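Local coordinates for protein cytosine deaminase (Klebsiella pneumoniae, PDB 4R88) that probably catalyses the hydrolytic deamination of cytosine to uracil and ammonia, using a metal site at the mouth of an amidohydrolase barrel, at residues F52-I57 against C304-S309; S269-S274 against L323-A328. All blocks are in the same frame, centred on the assembly; numbering follows the deposited sequence.

Interaction 1: F52-I57 against C304-S309; sequences FVEPHI and CFAQDS. With FE2 (Fe (II) ion), chain T; 1LD (5-fluorocytosine), chain S.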
ATOM      1  N   PHE B  52      11.783  -4.440 -13.988  1.00 16.95           N
ATOM      2  CA  PHE B  52      11.759  -3.626 -12.781  1.00 16.88           C
ATOM      3  C   PHE B  52      13.156  -3.553 -12.173  1.00 19.54           C
ATOM      4  O   PHE B  52      13.970  -4.466 -12.332  1.00 18.60           O
ATOM      5  CB  PHE B  52      10.774  -4.196 -11.766  1.00 18.99           C
ATOM      6  CG  PHE B  52       9.331  -4.028 -12.173  1.00 20.26           C
ATOM      7  CD1 PHE B  52       8.475  -5.104 -12.197  1.00 17.96           C
ATOM      8  CD2 PHE B  52       8.849  -2.788 -12.546  1.00 20.37           C
ATOM      9  CE1 PHE B  52       7.152  -4.944 -12.578  1.00 21.14           C
ATOM     10  CE2 PHE B  52       7.540  -2.625 -12.927  1.00 22.13           C
ATOM     11  CZ  PHE B  52       6.690  -3.707 -12.940  1.00 23.36           C
ATOM     12  N   VAL B  53      13.416  -2.461 -11.469  1.00 15.86           N
ATOM     13  CA  VAL B  53      14.694  -2.235 -10.821  1.00 16.76           C
ATOM     14  C   VAL B  53      14.438  -2.078  -9.331  1.00 18.83           C
ATOM     15  O   VAL B  53      13.475  -1.420  -8.931  1.00 19.47           O
ATOM     16  CB  VAL B  53      15.337  -0.943 -11.336  1.00 18.89           C
ATOM     17  CG1 VAL B  53      16.686  -0.703 -10.664  1.00 18.00           C
ATOM     18  CG2 VAL B  53      15.488  -0.990 -12.849  1.00 19.84           C
ATOM     19  N   GLU B  54      15.279  -2.704  -8.516  1.00 18.98           N
ATOM     20  CA  GLU B  54      15.277  -2.481  -7.068  1.00 17.50           C
ATOM     21  C   GLU B  54      16.590  -1.767  -6.693  1.00 20.04           C
ATOM     22  O   GLU B  54      17.611  -2.404  -6.458  1.00 19.41           O
ATOM     23  CB  GLU B  54      15.127  -3.812  -6.336  1.00 17.19           C
ATOM     24  CG  GLU B  54      15.258  -3.692  -4.821  1.00 25.45           C
ATOM     25  CD  GLU B  54      14.464  -2.513  -4.296  1.00 35.87           C
ATOM     26  OE1 GLU B  54      13.224  -2.632  -4.157  1.00 36.06           O
ATOM     27  OE2 GLU B  54      15.078  -1.455  -4.053  1.00 33.93           O
ATOM     28  N   PRO B  55      16.566  -0.424  -6.666  1.00 14.79           N
ATOM     29  CA  PRO B  55      17.799   0.367  -6.598  1.00 16.14           C
ATOM     30  C   PRO B  55      18.343   0.530  -5.179  1.00 16.07           C
ATOM     31  O   PRO B  55      19.399   1.144  -4.994  1.00 18.74           O
ATOM     32  CB  PRO B  55      17.354   1.722  -7.144  1.00 20.91           C
ATOM     33  CG  PRO B  55      15.905   1.807  -6.711  1.00 19.08           C
ATOM     34  CD  PRO B  55      15.371   0.418  -6.871  1.00 13.56           C
ATOM     35  N   HIS B  56      17.628  -0.003  -4.191  1.00 12.99           N
ATOM     36  CA  HIS B  56      18.057   0.135  -2.807  1.00 18.50           C
ATOM     37  C   HIS B  56      17.457  -0.955  -1.939  1.00 19.13           C
ATOM     38  O   HIS B  56      16.291  -0.882  -1.559  1.00 24.92           O
ATOM     39  CB  HIS B  56      17.635   1.505  -2.278  1.00 15.56           C
ATOM     40  CG  HIS B  56      18.165   1.814  -0.919  1.00 21.36           C
ATOM     41  ND1 HIS B  56      18.949   2.921  -0.661  1.00 18.95           N
ATOM     42  CD2 HIS B  56      18.024   1.168   0.262  1.00 18.08           C
ATOM     43  CE1 HIS B  56      19.264   2.941   0.619  1.00 21.04           C
ATOM     44  NE2 HIS B  56      18.716   1.890   1.199  1.00 23.92           N
ATOM     45  N   ILE B  57      18.259  -1.961  -1.613  1.00 17.52           N
ATOM     46  CA  ILE B  57      17.829  -3.022  -0.711  1.00 16.81           C
ATOM     47  C   ILE B  57      19.012  -3.496   0.157  1.00 18.43           C
ATOM     48  O   ILE B  57      20.157  -3.322  -0.218  1.00 22.77           O
ATOM     49  CB  ILE B  57      17.196  -4.183  -1.493  1.00 19.19           C
ATOM     50  CG1 ILE B  57      16.400  -5.099  -0.565  1.00 15.89           C
ATOM     51  CG2 ILE B  57      18.273  -4.965  -2.292  1.00 20.66           C
ATOM     52  CD1 ILE B  57      15.462  -6.042  -1.311  1.00 22.73           C
ATOM     53  N   CYS B 304      13.313   8.025  -7.700  1.00 15.15           N
ATOM     54  CA  CYS B 304      12.672   6.723  -7.887  1.00 16.16           C
ATOM     55  C   CYS B 304      12.380   6.058  -6.551  1.00 19.49           C
ATOM     56  O   CYS B 304      12.820   6.540  -5.509  1.00 14.91           O
ATOM     57  CB  CYS B 304      13.537   5.809  -8.765  1.00 13.57           C
ATOM     58  SG  CYS B 304      15.191   5.549  -8.117  1.00 23.43           S
ATOM     59  N   PHE B 305      11.625   4.962  -6.584  1.00 15.22           N
ATOM     60  CA  PHE B 305      11.214   4.280  -5.361  1.00 13.20           C
ATOM     61  C   PHE B 305      11.956   2.951  -5.207  1.00 19.70           C
ATOM     62  O   PHE B 305      12.384   2.348  -6.198  1.00 17.52           O
ATOM     63  CB  PHE B 305       9.703   4.006  -5.362  1.00 12.80           C
ATOM     64  CG  PHE B 305       8.840   5.240  -5.293  1.00 17.48           C
ATOM     65  CD1 PHE B 305       8.952   6.139  -4.237  1.00 15.22           C
ATOM     66  CD2 PHE B 305       7.879   5.472  -6.264  1.00 14.10           C
ATOM     67  CE1 PHE B 305       8.119   7.263  -4.167  1.00 17.71           C
ATOM     68  CE2 PHE B 305       7.048   6.602  -6.210  1.00 17.29           C
ATOM     69  CZ  PHE B 305       7.168   7.493  -5.160  1.00 17.62           C
ATOM     70  N   ALA B 306      12.074   2.492  -3.966  1.00 18.05           N
ATOM     71  CA  ALA B 306      12.757   1.240  -3.654  1.00 18.63           C
ATOM     72  C   ALA B 306      12.096   0.561  -2.454  1.00 16.07           C
ATOM     73  O   ALA B 306      11.433   1.219  -1.666  1.00 17.69           O
ATOM     74  CB  ALA B 306      14.220   1.513  -3.362  1.00 17.29           C
ATOM     75  N   GLN B 307      12.294  -0.748  -2.305  1.00 19.29           N
ATOM     76  CA  GLN B 307      11.731  -1.494  -1.164  1.00 20.31           C
ATOM     77  C   GLN B 307      12.523  -1.368   0.136  1.00 23.03           C
ATOM     78  O   GLN B 307      11.956  -1.493   1.227  1.00 16.69           O
ATOM     79  CB  GLN B 307      11.597  -2.979  -1.516  1.00 21.75           C
ATOM     80  CG  GLN B 307      10.562  -3.226  -2.589  1.00 23.72           C
ATOM     81  CD  GLN B 307      10.714  -4.577  -3.257  1.00 36.53           C
ATOM     82  OE1 GLN B 307      10.108  -5.559  -2.827  1.00 39.41           O
ATOM     83  NE2 GLN B 307      11.514  -4.631  -4.323  1.00 28.85           N
ATOM     84  N   ASP B 308      13.834  -1.171   0.011  1.00 18.01           N
ATOM     85  CA  ASP B 308      14.744  -1.036   1.170  1.00 16.34           C
ATOM     86  C   ASP B 308      14.973  -2.328   1.977  1.00 20.29           C
ATOM     87  O   ASP B 308      16.104  -2.800   2.104  1.00 21.89           O
ATOM     88  CB  ASP B 308      14.285   0.110   2.100  1.00 21.31           C
ATOM     89  CG  ASP B 308      15.413   0.642   2.977  1.00 34.45           C
ATOM     90  OD1 ASP B 308      15.187   1.586   3.759  1.00 44.29           O
ATOM     91  OD2 ASP B 308      16.532   0.114   2.883  1.00 38.40           O
ATOM     92  N   SER B 309      13.903  -2.890   2.529  1.00 22.81           N
ATOM     93  CA  SER B 309      14.019  -4.030   3.433  1.00 21.35           C
ATOM     94  C   SER B 309      13.015  -5.123   3.112  1.00 22.28           C
ATOM     95  O   SER B 309      11.879  -4.840   2.752  1.00 18.18           O
ATOM     96  CB  SER B 309      13.760  -3.590   4.878  1.00 20.66           C
ATOM     97  OG  SER B 309      14.731  -2.670   5.347  1.00 21.69           O
TER
HETATM   98 FE   FE2 T 502      18.521   1.667   3.442  0.58 34.34          FE
HETATM   99  N1  1LD S 501      19.971   0.737   7.710  1.00 17.11           N
HETATM  100  C6  1LD S 501      19.070  -0.177   7.301  1.00 23.14           C
HETATM  101  C2  1LD S 501      19.639   2.038   7.733  1.00 16.84           C
HETATM  102  O2  1LD S 501      20.570   2.965   8.146  1.00 19.16           O
HETATM  103  N3  1LD S 501      18.424   2.476   7.364  1.00 25.07           N
HETATM  104  C4  1LD S 501      17.492   1.599   6.955  1.00 29.00           C
HETATM  105  N4  1LD S 501      16.198   2.080   6.573  1.00 26.03           N
HETATM  106  C5  1LD S 501      17.794   0.229   6.911  1.00 26.94           C
HETATM  107  F   1LD S 501      16.893  -0.668   6.501  1.00 30.36           F
HETATM  108  O   HOH W   1      12.655   1.365  -8.646  1.00 16.95           O

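Interaction 2: S269-S274 against L323-A328; sequences SCPTES and LRILDA. With 1LD (5-fluorocytosine), chain S.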
ATOM      1  N   SER B 269      13.793   7.154  -2.860  1.00 15.27           N
ATOM      2  CA  SER B 269      12.876   7.190  -1.723  1.00 14.38           C
ATOM      3  C   SER B 269      12.340   5.785  -1.457  1.00 12.44           C
ATOM      4  O   SER B 269      12.078   5.019  -2.388  1.00 17.60           O
ATOM      5  CB  SER B 269      11.705   8.149  -2.004  1.00 20.33           C
ATOM      6  OG  SER B 269      10.755   8.121  -0.951  1.00 27.17           O
ATOM      7  N   CYS B 270      12.174   5.453  -0.181  1.00 10.90           N
ATOM      8  CA  CYS B 270      11.638   4.155   0.210  1.00 13.20           C
ATOM      9  C   CYS B 270      10.365   4.387   1.032  1.00 13.70           C
ATOM     10  O   CYS B 270      10.413   4.397   2.261  1.00 16.79           O
ATOM     11  CB  CYS B 270      12.693   3.383   1.020  1.00 14.21           C
ATOM     12  SG  CYS B 270      14.304   3.231   0.130  1.00 20.26           S
ATOM     13  N   PRO B 271       9.220   4.602   0.353  1.00 16.31           N
ATOM     14  CA  PRO B 271       8.027   5.073   1.075  1.00 16.26           C
ATOM     15  C   PRO B 271       7.463   4.095   2.102  1.00 19.06           C
ATOM     16  O   PRO B 271       7.037   4.559   3.160  1.00 20.67           O
ATOM     17  CB  PRO B 271       7.011   5.329  -0.036  1.00 13.34           C
ATOM     18  CG  PRO B 271       7.480   4.433  -1.182  1.00 16.64           C
ATOM     19  CD  PRO B 271       8.980   4.492  -1.098  1.00 18.36           C
ATOM     20  N   THR B 272       7.455   2.791   1.827  1.00 15.10           N
ATOM     21  CA  THR B 272       6.938   1.845   2.826  1.00 16.34           C
ATOM     22  C   THR B 272       7.851   1.789   4.050  1.00 22.44           C
ATOM     23  O   THR B 272       7.383   1.631   5.181  1.00 19.08           O
ATOM     24  CB  THR B 272       6.758   0.429   2.284  1.00 18.22           C
ATOM     25  OG1 THR B 272       7.996  -0.035   1.732  1.00 17.10           O
ATOM     26  CG2 THR B 272       5.666   0.401   1.207  1.00 17.71           C
ATOM     27  N   GLU B 273       9.152   1.934   3.824  1.00 18.44           N
ATOM     28  CA  GLU B 273      10.097   1.900   4.931  1.00 12.96           C
ATOM     29  C   GLU B 273       9.971   3.174   5.752  1.00 18.30           C
ATOM     30  O   GLU B 273       9.891   3.128   6.974  1.00 18.62           O
ATOM     31  CB  GLU B 273      11.542   1.757   4.418  1.00 20.57           C
ATOM     32  CG  GLU B 273      12.561   1.503   5.527  1.00 27.54           C
ATOM     33  CD  GLU B 273      12.942   0.035   5.613  1.00 31.86           C
ATOM     34  OE1 GLU B 273      12.241  -0.803   5.011  1.00 29.21           O
ATOM     35  OE2 GLU B 273      13.955  -0.285   6.262  1.00 26.54           O
ATOM     36  N   SER B 274       9.944   4.321   5.078  1.00 15.14           N
ATOM     37  CA  SER B 274       9.918   5.593   5.797  1.00 13.58           C
ATOM     38  C   SER B 274       8.595   5.873   6.505  1.00 17.69           C
ATOM     39  O   SER B 274       8.586   6.453   7.593  1.00 18.35           O
ATOM     40  CB  SER B 274      10.318   6.749   4.882  1.00 22.78           C
ATOM     41  OG  SER B 274      11.688   6.619   4.524  1.00 25.23           O
ATOM     42  N   LEU B 323       5.727  -3.041  -7.286  1.00 14.78           N
ATOM     43  CA  LEU B 323       4.470  -2.325  -7.575  1.00 14.40           C
ATOM     44  C   LEU B 323       3.697  -1.930  -6.317  1.00 20.59           C
ATOM     45  O   LEU B 323       2.940  -0.961  -6.334  1.00 20.20           O
ATOM     46  CB  LEU B 323       3.559  -3.136  -8.501  1.00 16.22           C
ATOM     47  CG  LEU B 323       4.035  -3.245  -9.960  1.00 20.59           C
ATOM     48  CD1 LEU B 323       2.992  -3.938 -10.841  1.00 16.56           C
ATOM     49  CD2 LEU B 323       4.381  -1.876 -10.517  1.00 21.78           C
ATOM     50  N   ARG B 324       3.865  -2.695  -5.239  1.00 20.42           N
ATOM     51  CA  ARG B 324       3.243  -2.353  -3.959  1.00 18.95           C
ATOM     52  C   ARG B 324       3.905  -1.093  -3.402  1.00 22.90           C
ATOM     53  O   ARG B 324       3.243  -0.201  -2.844  1.00 17.63           O
ATOM     54  CB  ARG B 324       3.365  -3.520  -2.960  1.00 17.77           C
ATOM     55  CG  ARG B 324       2.680  -3.262  -1.610  1.00 22.59           C
ATOM     56  CD  ARG B 324       2.913  -4.398  -0.608  1.00 25.15           C
ATOM     57  NE  ARG B 324       4.316  -4.498  -0.200  1.00 33.37           N
ATOM     58  CZ  ARG B 324       4.810  -4.038   0.947  1.00 30.62           C
ATOM     59  NH1 ARG B 324       4.021  -3.437   1.835  1.00 25.22           N
ATOM     60  NH2 ARG B 324       6.103  -4.180   1.214  1.00 27.98           N
ATOM     61  N   ILE B 325       5.219  -1.022  -3.570  1.00 19.43           N
ATOM     62  CA  ILE B 325       5.978   0.137  -3.137  1.00 22.25           C
ATOM     63  C   ILE B 325       5.602   1.370  -3.969  1.00 19.51           C
ATOM     64  O   ILE B 325       5.419   2.444  -3.411  1.00 19.62           O
ATOM     65  CB  ILE B 325       7.511  -0.133  -3.157  1.00 22.52           C
ATOM     66  CG1 ILE B 325       7.992  -0.692  -1.804  1.00 25.60           C
ATOM     67  CG2 ILE B 325       8.272   1.144  -3.447  1.00 18.63           C
ATOM     68  CD1 ILE B 325       7.332  -1.984  -1.362  1.00 24.14           C
ATOM     69  N   LEU B 326       5.460   1.208  -5.290  1.00 18.25           N
ATOM     70  CA  LEU B 326       4.995   2.302  -6.160  1.00 14.49           C
ATOM     71  C   LEU B 326       3.658   2.869  -5.697  1.00 16.26           C
ATOM     72  O   LEU B 326       3.497   4.085  -5.553  1.00 19.80           O
ATOM     73  CB  LEU B 326       4.866   1.829  -7.620  1.00 15.00           C
ATOM     74  CG  LEU B 326       4.341   2.842  -8.648  1.00 18.94           C
ATOM     75  CD1 LEU B 326       5.231   4.091  -8.744  1.00 14.37           C
ATOM     76  CD2 LEU B 326       4.190   2.197 -10.024  1.00 17.37           C
ATOM     77  N   ASP B 327       2.701   1.972  -5.473  1.00 16.48           N
ATOM     78  CA  ASP B 327       1.397   2.338  -4.937  1.00 17.74           C
ATOM     79  C   ASP B 327       1.511   3.173  -3.653  1.00 19.55           C
ATOM     80  O   ASP B 327       0.927   4.261  -3.573  1.00 17.94           O
ATOM     81  CB  ASP B 327       0.553   1.084  -4.688  1.00 22.00           C
ATOM     82  CG  ASP B 327      -0.916   1.409  -4.398  1.00 28.86           C
ATOM     83  OD1 ASP B 327      -1.471   0.869  -3.413  1.00 36.36           O
ATOM     84  OD2 ASP B 327      -1.522   2.189  -5.164  1.00 29.80           O
ATOM     85  N   ALA B 328       2.251   2.674  -2.661  1.00 18.18           N
ATOM     86  CA  ALA B 328       2.462   3.426  -1.410  1.00 22.28           C
ATOM     87  C   ALA B 328       3.063   4.812  -1.656  1.00 18.26           C
ATOM     88  O   ALA B 328       2.607   5.807  -1.093  1.00 18.24           O
ATOM     89  CB  ALA B 328       3.341   2.633  -0.440  1.00 19.09           C
TER
HETATM   90  N1  1LD S 501      19.971   0.737   7.710  1.00 17.11           N
HETATM   91  C6  1LD S 501      19.070  -0.177   7.301  1.00 23.14           C
HETATM   92  C2  1LD S 501      19.639   2.038   7.733  1.00 16.84           C
HETATM   93  O2  1LD S 501      20.570   2.965   8.146  1.00 19.16           O
HETATM   94  N3  1LD S 501      18.424   2.476   7.364  1.00 25.07           N
HETATM   95  C4  1LD S 501      17.492   1.599   6.955  1.00 29.00           C
HETATM   96  N4  1LD S 501      16.198   2.080   6.573  1.00 26.03           N
HETATM   97  C5  1LD S 501      17.794   0.229   6.911  1.00 26.94           C
HETATM   98  F   1LD S 501      16.893  -0.668   6.501  1.00 30.36           F

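Interaction 1: F52-I57 against C304-S309
His56 and Asp308 both hold their CG anti to the backbone N (chi1 -173° and -158°), which sends the imidazole and the carboxylate out side by side, pointing the same way, to one iron(II) ion. His56 NE2 binds the iron at 2.3 Å and Asp308 OD2 at 2.6 Å; the ring and carboxylate planes are perpendicular, with OD2 at the ring edge beside CD2. His58 and His209 supply the other two protein ligands. Glu54 also starts anti but bends at chi2, 45°, turning its carboxylate toward the turn at Gln307. There Glu54 OE1 takes two N-H groups: Gln307 N at 2.8 Å, on the syn side but tilted out of the carboxylate plane, and Gln307 NE2 at 2.6 Å, through the anti lone pair, with the oxygen tilted from the amide plane. Glu54 OE2 accepts from His56 N at 2.9 Å, again through its anti lone pair. One carboxylate thus ties the backbone of a metal ligand to the residue preceding another. Asp308 N donates to His56 O at 2.9 Å, within the single bridge that pairs Ile57 with Asp308. Behind the metal, Ala306 CB packs on His56 CB and on the ring of Pro55, and a water lies within hydrogen-bonding distance of both Val53 O and Phe305 O. Glu54 is thus a second-shell group, fixing the backbone of His56 and of Gln307, next to Asp308, and so probably positioning both ligands. The iron holds Asp308 through OD2, while Asp308 OD1 lies 3.0 Å from N4 of 5-fluorocytosine, the amino group that deamination would remove.

Interaction 2: S269-S274 against L323-A328
Pro271, just after the N-cap Cys270 and in the first turn of helix 271-277, meets Ile325 on helix 322-332: its ring CG sits 3.6 Å from Ile325 O and 4.1 Å from Ile325 CG2, the two side chains crossing at about a right angle. Thr272 follows with its two branches set apart. With chi1 55°, Thr272 OG1 lies between the backbone N and carbonyl carbon and faces Ile325 CG1 at 3.6 Å, whereas Thr272 CG2, beside the backbone N, presses on Ala328 CB at 3.6 Å. The same methyl, Thr272 CG2, lies over one face of the Arg324 guanidinium, 4.2 Å from Arg324 NH1. That group is held by a salt bridge to Asp327 of the second subunit and by Tyr315 OH, so the contact borders the dimer interface. Glu273 turns to the ligand instead: Glu273 OE2 accepts a bond from N4 of 5-fluorocytosine at 3.3 Å and is hydrogen-bonded to Ser309 OG. Apolar contacts join the two helices, with Phe305 beside both Pro271 and Ile325. This is helix packing around the end of a strand in the amidohydrolase TIM barrel, where the short helix after strand 266-269 brings a ligand-binding glutamate to the active site.

In the fold
The two contacts lie side by side in one TIM-type barrel, their centres about 9 Å apart, and their segments alternate along the chain: 52-57, 269-274, 304-309, 323-328. Interaction 1 links the end of strand 46-57 to the residues at and after strand 303-305, close to the chain centre. Interaction 2 lies farther out, between helices 271-277 and 322-332. They meet directly, for strand 266-269 runs parallel to strand 303-305, with Ser269 N bonded to Cys304 O. Both also reach 5-fluorocytosine, so a single continuous patch runs from the metal and ligand outward to the boundary with the second subunit.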